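Local coordinates for protein 2-oxoadipate dioxygenase/decarboxylase (Pseudomonas putida, PDB 6W1G) that uses iron(II) and dioxygen to decarboxylate and hydroxylate 2-oxoadipate, forming D-2-hydroxyglutarate in a D-lysine catabolic pathway, at residues 428-431 against 436-439; 96-101 against 423-428; 39-44 against 234-239. All coordinates share one frame; numbering follows the deposited sequence.

Interaction 1. Residues 428-431 against 436-439; sequences AFEA and QVQD
Glu-430 reaches from helix 424-433 to the backbone of Gln-436 and Val-437, a side-chain-to-backbone contact within a helix-loop-helix connection. It lies beside the edge strand 94-100 of the five-stranded sheet, where helix 424-433 gives way to the loop leading into helix 440-458. The nearest CA atoms, those of Glu-430 and Gln-436, are 5.3 Å apart. With CG anti to its own carbonyl carbon (chi1 -66°) and the chain extended beyond it, Glu-430 lays its carboxylate over the start of the loop. OE2 accepts a hydrogen bond from Val-437 N at 2.9 Å, with an N-H...O angle of 153°, and the donor stands above the carboxylate plane. The same OE2 is 3.4 Å from Gln-436 CA and 3.6 Å from Val-437 CG2, so the carboxylate is also bordered by carbon. The CB of Gln-436 points away from the helix, yet its CG lies 3.6 Å from Glu-430 OE1. Backbone bonds of Gln-438 with Pro-95 and Gly-97 join the loop to the edge strand, and Asp-439 takes the N-cap position of helix 440-458. Toward the sheet, Val-437 and the buried Phe-429 both touch Thr-111 of strand 108-114. There the two side chains cross at about a right angle, Val-437 CG1 meeting the edge of the Phe-429 ring, near its plane, 4.1 Å from CE2.

Interaction 2. Residues 96-101 against 423-428; sequences VGYYDL and NANREA
Strand 96-100 and helix 424-428 pass with their axes 9.5 Å apart at closest approach and their N-to-C directions 122° apart. Tyr-98 and Arg-426 come within 7.0 Å at CA. The strand belongs to the beta-alpha-beta-beta-beta module of the glyoxalase-like (vicinal oxygen chelate) fold, and the helix packs against this outermost strand of its sheet. The side chains of Tyr-98 and Arg-426 run antiparallel alongside each other. The CA of Arg-426 sits over one face of the Tyr-98 ring as a CH-pi contact, 3.9 Å from the centroid and offset toward the rim. A bend at chi3 (-61°) then turns the arginine toward the strand, so that Tyr-98 CB lies over the centre of one guanidinium face, 3.8 Å from the guanidinium plane. The phenol oxygen of Tyr-98 lies 3.2 Å from Asn-425 CB, but its hydrogen bond is with His-109 ND1. Two residues further along, Asp-100 and Asn-425 meet with their carboxylate and amide planes nearly perpendicular. The amide is held at both ends, since OD1 of Asn-425 bonds to Arg-134 NH1. Its ND2 donates a nearly straight bond (170°) to Asp-100 OD2 at 2.9 Å, meeting that oxygen on its syn side.

Interaction 3. Residues 39-44 against 234-239; sequences SEINQQ and IDAIQL
Ile-41 meets Ala-236 and Ile-237 through aliphatic groups, and no flat side-chain group has a face or an edge in the interface itself. One flat group beside the contact is the buried amide of Asn-42, bonded at both of its polar ends: OD1 to Leu-232 N and Thr-231 OG1, ND2 to Arg-230 O. These bonds tie helix 29-48 to the chain that leads into helix 234-240. Within the interface, the two helices come together to 6.6 Å between the CA atoms of Ile-41 and Ile-237. Ile-41 points toward the second helix with CG2 anti to its backbone N, while the ethyl branch folds back at chi2 (-66°), so that both methyl ends face Ala-236. The CB of Ala-236 rests against this pair, 3.6 Å from Ile-41 CD1 and 4.1 Å from Ile-41 CG2. CD1 also lies 3.9 Å from the carbonyl oxygen of Ala-236, and Ile-41 CG1 comes to 4.2 Å from Ile-237 CA. The side chain of Ile-237 continues the apolar layer onto Leu-34, Leu-37 and Val-38 of helix 29-48. The side chain of Ile-237 is about 10 Å from that of the metal ligand Glu-294 and about 14 Å from the bound nickel ion. This is buried helix-helix packing, in which a small alanine admits a branched isoleucine, and it joins helix 29-48 to the helix that follows edge strand 226-229 of the glyoxalase-like sheet.

Interactions 1 and 2 form one continuous region, their centres 7 Å apart, sharing Ala-428 and helix 424-433. Phe-429 CB lies 3.5 Å from Tyr-98 CE1, and Val-437 CG2 lies 3.6 Å from Arg-426 NH1. Helix 424-433 thus crosses edge strand 94-100, and the loop after it is bonded to the same strand. Interaction 3 is separate, on the opposite side of the chain's centre, its centre 36 Å from that of interaction 1 and 35 Å from that of interaction 2. Along the chain, segments 39-44, 96-101, 234-239 and 423-428 alternate between interactions 3 and 2, whereas interaction 1 is local and comes last. The C-terminal region therefore packs back onto the sheet far from the helix pair of interaction 3.

Interaction 1. Residues 428-431 against 436-439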
ATOM      1  N   ALA A 428      -7.473   6.624  19.803  1.00 26.51           N
ATOM      2  CA  ALA A 428      -8.181   5.369  20.010  1.00 24.12           C
ATOM      3  C   ALA A 428      -7.563   4.265  19.168  1.00 20.92           C
ATOM      4  O   ALA A 428      -7.423   3.132  19.637  1.00 22.12           O
ATOM      5  CB  ALA A 428      -9.664   5.514  19.659  1.00 26.39           C
ATOM      6  N   PHE A 429      -7.207   4.570  17.913  1.00 21.12           N
ATOM      7  CA  PHE A 429      -6.585   3.570  17.071  1.00 17.84           C
ATOM      8  C   PHE A 429      -5.276   3.102  17.688  1.00 15.54           C
ATOM      9  O   PHE A 429      -4.981   1.906  17.720  1.00 17.05           O
ATOM     10  CB  PHE A 429      -6.339   4.147  15.683  1.00 17.52           C
ATOM     11  CG  PHE A 429      -5.853   3.112  14.694  1.00 16.36           C
ATOM     12  CD1 PHE A 429      -6.738   2.285  14.032  1.00 15.28           C
ATOM     13  CD2 PHE A 429      -4.500   2.947  14.468  1.00 15.19           C
ATOM     14  CE1 PHE A 429      -6.308   1.306  13.140  1.00 15.43           C
ATOM     15  CE2 PHE A 429      -4.053   1.973  13.578  1.00 15.85           C
ATOM     16  CZ  PHE A 429      -4.959   1.165  12.902  1.00 16.19           C
ATOM     17  N   GLU A 430      -4.443   4.045  18.143  1.00 19.21           N
ATOM     18  CA  GLU A 430      -3.139   3.687  18.691  1.00 18.88           C
ATOM     19  C   GLU A 430      -3.250   2.924  20.006  1.00 19.02           C
ATOM     20  O   GLU A 430      -2.436   2.035  20.276  1.00 19.74           O
ATOM     21  CB  GLU A 430      -2.242   4.933  18.805  1.00 19.20           C
ATOM     22  CG  GLU A 430      -1.898   5.483  17.428  1.00 20.21           C
ATOM     23  CD  GLU A 430      -1.042   6.733  17.459  1.00 23.33           C
ATOM     24  OE1 GLU A 430      -1.114   7.504  18.433  1.00 26.77           O
ATOM     25  OE2 GLU A 430      -0.286   6.933  16.497  1.00 22.21           O
ATOM     26  N   ALA A 431      -4.267   3.219  20.805  1.00 20.47           N
ATOM     27  CA  ALA A 431      -4.477   2.450  22.018  1.00 21.86           C
ATOM     28  C   ALA A 431      -4.807   1.005  21.682  1.00 21.02           C
ATOM     29  O   ALA A 431      -4.318   0.072  22.340  1.00 22.80           O
ATOM     30  CB  ALA A 431      -5.583   3.105  22.839  1.00 24.86           C
ATOM     31  N   GLN A 436       2.301   3.628  18.638  1.00 20.32           N
ATOM     32  CA  GLN A 436       1.986   4.754  17.765  1.00 20.57           C
ATOM     33  C   GLN A 436       2.323   4.413  16.318  1.00 17.35           C
ATOM     34  O   GLN A 436       3.252   3.645  16.060  1.00 19.46           O
ATOM     35  CB  GLN A 436       2.769   5.992  18.200  1.00 24.60           C
ATOM     36  CG  GLN A 436       2.205   6.557  19.475  1.00 31.02           C
ATOM     37  CD  GLN A 436       2.620   7.982  19.714  1.00 39.02           C
ATOM     38  OE1 GLN A 436       1.782   8.875  19.771  1.00 45.15           O
ATOM     39  NE2 GLN A 436       3.916   8.211  19.857  1.00 40.17           N
ATOM     40  N   VAL A 437       1.503   4.914  15.385  1.00 15.53           N
ATOM     41  CA  VAL A 437       1.828   4.736  13.966  1.00 15.20           C
ATOM     42  C   VAL A 437       3.012   5.638  13.624  1.00 16.31           C
ATOM     43  O   VAL A 437       3.222   6.698  14.249  1.00 19.11           O
ATOM     44  CB  VAL A 437       0.629   4.992  13.039  1.00 16.55           C
ATOM     45  CG1 VAL A 437      -0.548   4.113  13.499  1.00 17.24           C
ATOM     46  CG2 VAL A 437       0.232   6.439  12.957  1.00 18.35           C
ATOM     47  N   GLN A 438       3.837   5.190  12.703  1.00 16.22           N
ATOM     48  CA  GLN A 438       4.969   5.971  12.243  0.58 17.02           C
ATOM     49  C   GLN A 438       4.488   7.045  11.271  1.00 15.37           C
ATOM     50  O   GLN A 438       3.511   6.867  10.544  1.00 16.05           O
ATOM     51  CB  GLN A 438       5.961   5.068  11.517  0.58 21.77           C
ATOM     52  CG  GLN A 438       6.821   4.187  12.347  0.58 26.73           C
ATOM     53  CD  GLN A 438       8.184   4.793  12.396  0.58 24.60           C
ATOM     54  OE1 GLN A 438       8.327   5.974  12.708  0.58 23.80           O
ATOM     55  NE2 GLN A 438       9.195   4.016  12.037  0.58 20.27           N
ATOM     56  N   ASP A 439       5.219   8.162  11.250  1.00 16.06           N
ATOM     57  CA  ASP A 439       4.944   9.274  10.336  1.00 16.43           C
ATOM     58  C   ASP A 439       5.689   9.004   9.035  1.00 13.99           C
ATOM     59  O   ASP A 439       6.930   9.097   8.976  1.00 13.82           O
ATOM     60  CB  ASP A 439       5.421  10.567  10.984  1.00 18.16           C
ATOM     61  CG  ASP A 439       5.307  11.788  10.086  1.00 23.14           C
ATOM     62  OD1 ASP A 439       4.861  11.710   8.920  1.00 23.89           O
ATOM     63  OD2 ASP A 439       5.686  12.869  10.587  1.00 29.04           O
TER

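Interaction 2. Residues 96-101 against 423-428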
ATOM      1  N   VAL A  96       2.477   2.247   9.689  1.00 10.70           N
ATOM      2  CA  VAL A  96       2.806   3.560   9.141  1.00 11.27           C
ATOM      3  C   VAL A  96       1.511   4.220   8.703  1.00 11.36           C
ATOM      4  O   VAL A  96       0.733   3.636   7.941  1.00 12.35           O
ATOM      5  CB  VAL A  96       3.783   3.447   7.954  1.00 11.51           C
ATOM      6  CG1 VAL A  96       4.090   4.833   7.425  1.00 12.03           C
ATOM      7  CG2 VAL A  96       5.028   2.700   8.366  1.00 11.89           C
ATOM      8  N   GLY A  97       1.305   5.465   9.143  1.00 12.18           N
ATOM      9  CA  GLY A  97       0.173   6.244   8.722  1.00 13.46           C
ATOM     10  C   GLY A  97      -1.113   5.917   9.431  1.00 12.92           C
ATOM     11  O   GLY A  97      -1.244   4.915  10.134  1.00 14.53           O
ATOM     12  N   TYR A  98      -2.100   6.789   9.248  1.00 14.26           N
ATOM     13  CA  TYR A  98      -3.409   6.622   9.861  1.00 14.34           C
ATOM     14  C   TYR A  98      -4.451   7.188   8.908  1.00 15.25           C
ATOM     15  O   TYR A  98      -4.323   8.306   8.402  1.00 18.90           O
ATOM     16  CB  TYR A  98      -3.465   7.356  11.213  1.00 17.12           C
ATOM     17  CG  TYR A  98      -4.847   7.315  11.809  1.00 17.38           C
ATOM     18  CD1 TYR A  98      -5.419   6.112  12.225  1.00 16.15           C
ATOM     19  CD2 TYR A  98      -5.611   8.460  11.925  1.00 20.40           C
ATOM     20  CE1 TYR A  98      -6.685   6.043  12.730  1.00 17.45           C
ATOM     21  CE2 TYR A  98      -6.888   8.402  12.445  1.00 21.23           C
ATOM     22  CZ  TYR A  98      -7.423   7.205  12.861  1.00 19.79           C
ATOM     23  OH  TYR A  98      -8.707   7.210  13.378  1.00 21.16           O
ATOM     24  N   TYR A  99      -5.470   6.374   8.629  1.00 14.00           N
ATOM     25  CA  TYR A  99      -6.493   6.669   7.631  1.00 16.22           C
ATOM     26  C   TYR A  99      -7.838   6.480   8.309  1.00 18.21           C
ATOM     27  O   TYR A  99      -8.198   5.355   8.655  1.00 19.07           O
ATOM     28  CB  TYR A  99      -6.400   5.731   6.438  1.00 15.14           C
ATOM     29  CG  TYR A  99      -5.023   5.695   5.792  1.00 13.56           C
ATOM     30  CD1 TYR A  99      -4.009   4.894   6.329  1.00 13.63           C
ATOM     31  CD2 TYR A  99      -4.723   6.440   4.669  1.00 14.17           C
ATOM     32  CE1 TYR A  99      -2.751   4.860   5.766  1.00 12.35           C
ATOM     33  CE2 TYR A  99      -3.475   6.413   4.110  1.00 12.99           C
ATOM     34  CZ  TYR A  99      -2.500   5.628   4.642  1.00 11.83           C
ATOM     35  OH  TYR A  99      -1.250   5.635   4.057  1.00 12.43           O
ATOM     36  N   ASP A 100      -8.570   7.552   8.528  1.00 18.42           N
ATOM     37  CA  ASP A 100      -9.845   7.486   9.235  1.00 21.41           C
ATOM     38  C   ASP A 100     -10.983   7.702   8.263  1.00 22.96           C
ATOM     39  O   ASP A 100     -11.155   8.803   7.731  1.00 25.13           O
ATOM     40  CB  ASP A 100      -9.841   8.557  10.311  1.00 25.80           C
ATOM     41  CG  ASP A 100     -11.066   8.522  11.176  1.00 29.97           C
ATOM     42  OD1 ASP A 100     -11.764   7.497  11.141  1.00 31.75           O
ATOM     43  OD2 ASP A 100     -11.300   9.513  11.877  1.00 32.26           O
ATOM     44  N   LEU A 101     -11.745   6.651   8.024  1.00 28.38           N
ATOM     45  CA  LEU A 101     -12.892   6.756   7.140  1.00 35.54           C
ATOM     46  C   LEU A 101     -14.188   7.093   7.856  1.00 37.91           C
ATOM     47  O   LEU A 101     -15.231   7.176   7.195  1.00 40.44           O
ATOM     48  CB  LEU A 101     -13.069   5.470   6.341  1.00 38.64           C
ATOM     49  CG  LEU A 101     -12.157   5.322   5.132  1.00 40.38           C
ATOM     50  CD1 LEU A 101     -12.074   3.878   4.705  1.00 42.69           C
ATOM     51  CD2 LEU A 101     -12.651   6.205   3.982  1.00 42.38           C
ATOM     52  N   ASN A 423      -7.803  14.691  17.555  1.00 46.53           N
ATOM     53  CA  ASN A 423      -6.993  13.484  17.447  1.00 46.67           C
ATOM     54  C   ASN A 423      -7.570  12.302  18.219  1.00 41.95           C
ATOM     55  O   ASN A 423      -6.877  11.292  18.388  1.00 40.04           O
ATOM     56  CB  ASN A 423      -5.556  13.750  17.907  1.00 51.27           C
ATOM     57  CG  ASN A 423      -4.798  14.664  16.967  1.00 54.62           C
ATOM     58  OD1 ASN A 423      -4.979  14.616  15.750  1.00 56.19           O
ATOM     59  ND2 ASN A 423      -3.938  15.505  17.530  1.00 55.10           N
ATOM     60  N   ALA A 424      -8.815  12.400  18.685  1.00 39.23           N
ATOM     61  CA  ALA A 424      -9.399  11.315  19.468  1.00 37.24           C
ATOM     62  C   ALA A 424      -9.407  10.001  18.701  1.00 32.83           C
ATOM     63  O   ALA A 424      -9.138   8.940  19.274  1.00 32.09           O
ATOM     64  CB  ALA A 424     -10.821  11.668  19.893  1.00 39.49           C
ATOM     65  N   ASN A 425      -9.746  10.039  17.417  1.00 30.57           N
ATOM     66  CA  ASN A 425      -9.800   8.791  16.657  1.00 29.16           C
ATOM     67  C   ASN A 425      -8.420   8.159  16.511  1.00 27.11           C
ATOM     68  O   ASN A 425      -8.272   6.952  16.728  1.00 24.75           O
ATOM     69  CB  ASN A 425     -10.508   8.983  15.316  1.00 29.38           C
ATOM     70  CG  ASN A 425     -12.010   9.303  15.494  1.00 30.11           C
ATOM     71  OD1 ASN A 425     -12.552   9.209  16.592  1.00 34.46           O
ATOM     72  ND2 ASN A 425     -12.676   9.650  14.410  1.00 29.58           N
ATOM     73  N   ARG A 426      -7.397   8.949  16.168  1.00 25.85           N
ATOM     74  CA  ARG A 426      -6.055   8.371  16.057  1.00 25.06           C
ATOM     75  C   ARG A 426      -5.598   7.821  17.406  1.00 24.49           C
ATOM     76  O   ARG A 426      -4.975   6.763  17.478  1.00 21.55           O
ATOM     77  CB  ARG A 426      -5.071   9.407  15.527  1.00 28.83           C
ATOM     78  CG  ARG A 426      -3.621   8.932  15.546  1.00 32.36           C
ATOM     79  CD  ARG A 426      -2.641  10.033  15.187  1.00 38.49           C
ATOM     80  NE  ARG A 426      -2.856  10.552  13.843  1.00 42.45           N
ATOM     81  CZ  ARG A 426      -1.975  10.464  12.850  1.00 43.08           C
ATOM     82  NH1 ARG A 426      -0.795   9.887  13.045  1.00 43.35           N
ATOM     83  NH2 ARG A 426      -2.282  10.966  11.666  1.00 44.01           N
ATOM     84  N   GLU A 427      -5.882   8.544  18.488  1.00 27.50           N
ATOM     85  CA  GLU A 427      -5.491   8.061  19.808  1.00 27.94           C
ATOM     86  C   GLU A 427      -6.183   6.745  20.141  1.00 26.75           C
ATOM     87  O   GLU A 427      -5.560   5.845  20.704  1.00 26.30           O
ATOM     88  CB  GLU A 427      -5.801   9.130  20.857  1.00 33.03           C
ATOM     89  CG  GLU A 427      -4.933  10.375  20.737  1.00 39.05           C
ATOM     90  CD  GLU A 427      -5.412  11.543  21.599  1.00 44.35           C
ATOM     91  OE1 GLU A 427      -6.363  11.392  22.396  1.00 46.43           O
ATOM     92  OE2 GLU A 427      -4.837  12.638  21.475  1.00 47.07           O
ATOM     93  N   ALA A 428      -7.473   6.624  19.803  1.00 26.51           N
ATOM     94  CA  ALA A 428      -8.181   5.369  20.010  1.00 24.12           C
ATOM     95  C   ALA A 428      -7.563   4.265  19.168  1.00 20.92           C
ATOM     96  O   ALA A 428      -7.423   3.132  19.637  1.00 22.12           O
ATOM     97  CB  ALA A 428      -9.664   5.514  19.659  1.00 26.39           C
TER

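Interaction 3. Residues 39-44 against 234-239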
ATOM      1  N   SER A  39       2.650  -7.930 -16.064  1.00 13.52           N
ATOM      2  CA  SER A  39       3.992  -8.230 -16.539  1.00 15.35           C
ATOM      3  C   SER A  39       4.188  -7.723 -17.965  1.00 15.52           C
ATOM      4  O   SER A  39       5.232  -7.160 -18.299  1.00 16.30           O
ATOM      5  CB  SER A  39       4.234  -9.731 -16.470  1.00 19.49           C
ATOM      6  OG  SER A  39       5.517 -10.048 -16.963  1.00 26.64           O
ATOM      7  N   GLU A  40       3.187  -7.925 -18.822  1.00 17.34           N
ATOM      8  CA  GLU A  40       3.297  -7.470 -20.206  1.00 19.60           C
ATOM      9  C   GLU A  40       3.366  -5.954 -20.291  1.00 17.84           C
ATOM     10  O   GLU A  40       4.202  -5.400 -21.024  1.00 18.06           O
ATOM     11  CB  GLU A  40       2.069  -7.967 -20.966  1.00 24.50           C
ATOM     12  CG  GLU A  40       2.042  -7.662 -22.439  1.00 33.56           C
ATOM     13  CD  GLU A  40       0.889  -8.358 -23.163  1.00 41.79           C
ATOM     14  OE1 GLU A  40      -0.283  -8.091 -22.826  1.00 43.50           O
ATOM     15  OE2 GLU A  40       1.159  -9.180 -24.061  1.00 47.93           O
ATOM     16  N   ILE A  41       2.479  -5.262 -19.588  1.00 15.67           N
ATOM     17  CA  ILE A  41       2.500  -3.798 -19.592  1.00 16.00           C
ATOM     18  C   ILE A  41       3.832  -3.248 -19.090  1.00 13.61           C
ATOM     19  O   ILE A  41       4.393  -2.297 -19.668  1.00 15.06           O
ATOM     20  CB  ILE A  41       1.325  -3.214 -18.799  1.00 16.89           C
ATOM     21  CG1 ILE A  41       0.007  -3.446 -19.533  1.00 26.07           C
ATOM     22  CG2 ILE A  41       1.506  -1.739 -18.448  1.00 17.77           C
ATOM     23  CD1 ILE A  41      -0.130  -2.718 -20.828  1.00 32.05           C
ATOM     24  N   ASN A  42       4.356  -3.816 -17.992  1.00 14.03           N
ATOM     25  CA  ASN A  42       5.580  -3.291 -17.399  1.00 13.52           C
ATOM     26  C   ASN A  42       6.752  -3.492 -18.341  1.00 14.23           C
ATOM     27  O   ASN A  42       7.584  -2.603 -18.499  1.00 15.06           O
ATOM     28  CB  ASN A  42       5.839  -4.006 -16.091  1.00 13.23           C
ATOM     29  CG  ASN A  42       4.882  -3.564 -14.982  1.00 12.79           C
ATOM     30  OD1 ASN A  42       4.014  -2.710 -15.194  1.00 14.22           O
ATOM     31  ND2 ASN A  42       5.055  -4.119 -13.802  1.00 13.71           N
ATOM     32  N   GLN A  43       6.785  -4.631 -19.023  1.00 16.23           N
ATOM     33  CA  GLN A  43       7.847  -4.869 -19.984  1.00 17.66           C
ATOM     34  C   GLN A  43       7.777  -3.886 -21.138  1.00 17.51           C
ATOM     35  O   GLN A  43       8.809  -3.398 -21.610  1.00 17.77           O
ATOM     36  CB  GLN A  43       7.708  -6.291 -20.509  1.00 21.54           C
ATOM     37  CG  GLN A  43       8.311  -7.362 -19.618  1.00 31.48           C
ATOM     38  CD  GLN A  43       8.808  -8.601 -20.367  1.00 40.78           C
ATOM     39  OE1 GLN A  43       8.600  -8.763 -21.574  1.00 42.84           O
ATOM     40  NE2 GLN A  43       9.474  -9.489 -19.633  1.00 43.67           N
ATOM     41  N   GLN A  44       6.570  -3.601 -21.627  1.00 17.15           N
ATOM     42  CA  GLN A  44       6.403  -2.625 -22.698  1.00 17.80           C
ATOM     43  C   GLN A  44       6.886  -1.248 -22.265  1.00 16.32           C
ATOM     44  O   GLN A  44       7.568  -0.564 -23.023  1.00 17.13           O
ATOM     45  CB  GLN A  44       4.936  -2.574 -23.092  1.00 20.45           C
ATOM     46  CG  GLN A  44       4.566  -1.563 -24.193  1.00 25.78           C
ATOM     47  CD  GLN A  44       3.142  -1.746 -24.696  1.00 29.53           C
ATOM     48  OE1 GLN A  44       2.899  -1.807 -25.907  1.00 33.91           O
ATOM     49  NE2 GLN A  44       2.191  -1.821 -23.770  1.00 32.60           N
ATOM     50  N   ILE A 234      -0.937   2.610 -15.448  1.00 12.80           N
ATOM     51  CA  ILE A 234      -2.313   2.221 -15.181  1.00 13.31           C
ATOM     52  C   ILE A 234      -3.219   2.558 -16.354  1.00 13.79           C
ATOM     53  O   ILE A 234      -4.246   1.911 -16.546  1.00 15.07           O
ATOM     54  CB  ILE A 234      -2.797   2.840 -13.856  1.00 13.54           C
ATOM     55  CG1 ILE A 234      -4.027   2.089 -13.336  1.00 13.74           C
ATOM     56  CG2 ILE A 234      -3.131   4.296 -14.025  1.00 15.37           C
ATOM     57  CD1 ILE A 234      -4.396   2.477 -11.963  1.00 15.69           C
ATOM     58  N   ASP A 235      -2.878   3.577 -17.151  1.00 14.20           N
ATOM     59  CA  ASP A 235      -3.723   3.845 -18.309  1.00 14.26           C
ATOM     60  C   ASP A 235      -3.650   2.693 -19.295  1.00 14.45           C
ATOM     61  O   ASP A 235      -4.658   2.270 -19.867  1.00 14.49           O
ATOM     62  CB  ASP A 235      -3.268   5.116 -19.017  1.00 15.77           C
ATOM     63  CG  ASP A 235      -3.453   6.381 -18.184  1.00 17.82           C
ATOM     64  OD1 ASP A 235      -4.444   6.483 -17.472  1.00 19.64           O
ATOM     65  OD2 ASP A 235      -2.603   7.285 -18.258  1.00 22.38           O
ATOM     66  N   ALA A 236      -2.450   2.183 -19.516  1.00 14.53           N
ATOM     67  CA  ALA A 236      -2.251   1.061 -20.409  1.00 15.39           C
ATOM     68  C   ALA A 236      -2.944  -0.180 -19.884  1.00 15.02           C
ATOM     69  O   ALA A 236      -3.541  -0.939 -20.659  1.00 16.67           O
ATOM     70  CB  ALA A 236      -0.768   0.816 -20.640  1.00 15.47           C
ATOM     71  N   ILE A 237      -2.869  -0.432 -18.582  1.00 15.15           N
ATOM     72  CA  ILE A 237      -3.514  -1.645 -18.118  0.55 15.24           C
ATOM     73  C   ILE A 237      -5.032  -1.523 -18.283  1.00 14.75           C
ATOM     74  O   ILE A 237      -5.693  -2.503 -18.599  1.00 14.56           O
ATOM     75  CB  ILE A 237      -3.052  -2.025 -16.700  0.55 15.45           C
ATOM     76  CG1 ILE A 237      -3.182  -3.526 -16.575  0.55 17.11           C
ATOM     77  CG2 ILE A 237      -3.777  -1.202 -15.707  0.55 14.41           C
ATOM     78  CD1 ILE A 237      -2.344  -4.065 -15.511  0.55 15.70           C
ATOM     79  N   GLN A 238      -5.604  -0.337 -18.040  1.00 14.22           N
ATOM     80  CA  GLN A 238      -7.050  -0.157 -18.203  0.60 15.83           C
ATOM     81  C   GLN A 238      -7.484  -0.463 -19.628  1.00 15.12           C
ATOM     82  O   GLN A 238      -8.574  -0.999 -19.825  1.00 17.12           O
ATOM     83  CB  GLN A 238      -7.481   1.256 -17.829  0.60 19.45           C
ATOM     84  CG  GLN A 238      -7.631   1.483 -16.356  0.60 19.80           C
ATOM     85  CD  GLN A 238      -8.319   2.791 -16.060  0.60 23.70           C
ATOM     86  OE1 GLN A 238      -7.782   3.862 -16.330  0.60 28.84           O
ATOM     87  NE2 GLN A 238      -9.524   2.713 -15.530  0.60 23.34           N
ATOM     88  N   LEU A 239      -6.641  -0.152 -20.611  1.00 14.78           N
ATOM     89  CA  LEU A 239      -6.956  -0.442 -21.992  1.00 15.42           C
ATOM     90  C   LEU A 239      -6.903  -1.936 -22.301  1.00 16.88           C
ATOM     91  O   LEU A 239      -7.517  -2.386 -23.272  1.00 17.44           O
ATOM     92  CB  LEU A 239      -6.044   0.263 -22.983  1.00 17.95           C
ATOM     93  CG  LEU A 239      -6.344   1.705 -23.233  1.00 19.55           C
ATOM     94  CD1 LEU A 239      -5.236   2.302 -24.126  1.00 19.60           C
ATOM     95  CD2 LEU A 239      -7.687   1.887 -23.924  1.00 17.46           C
TER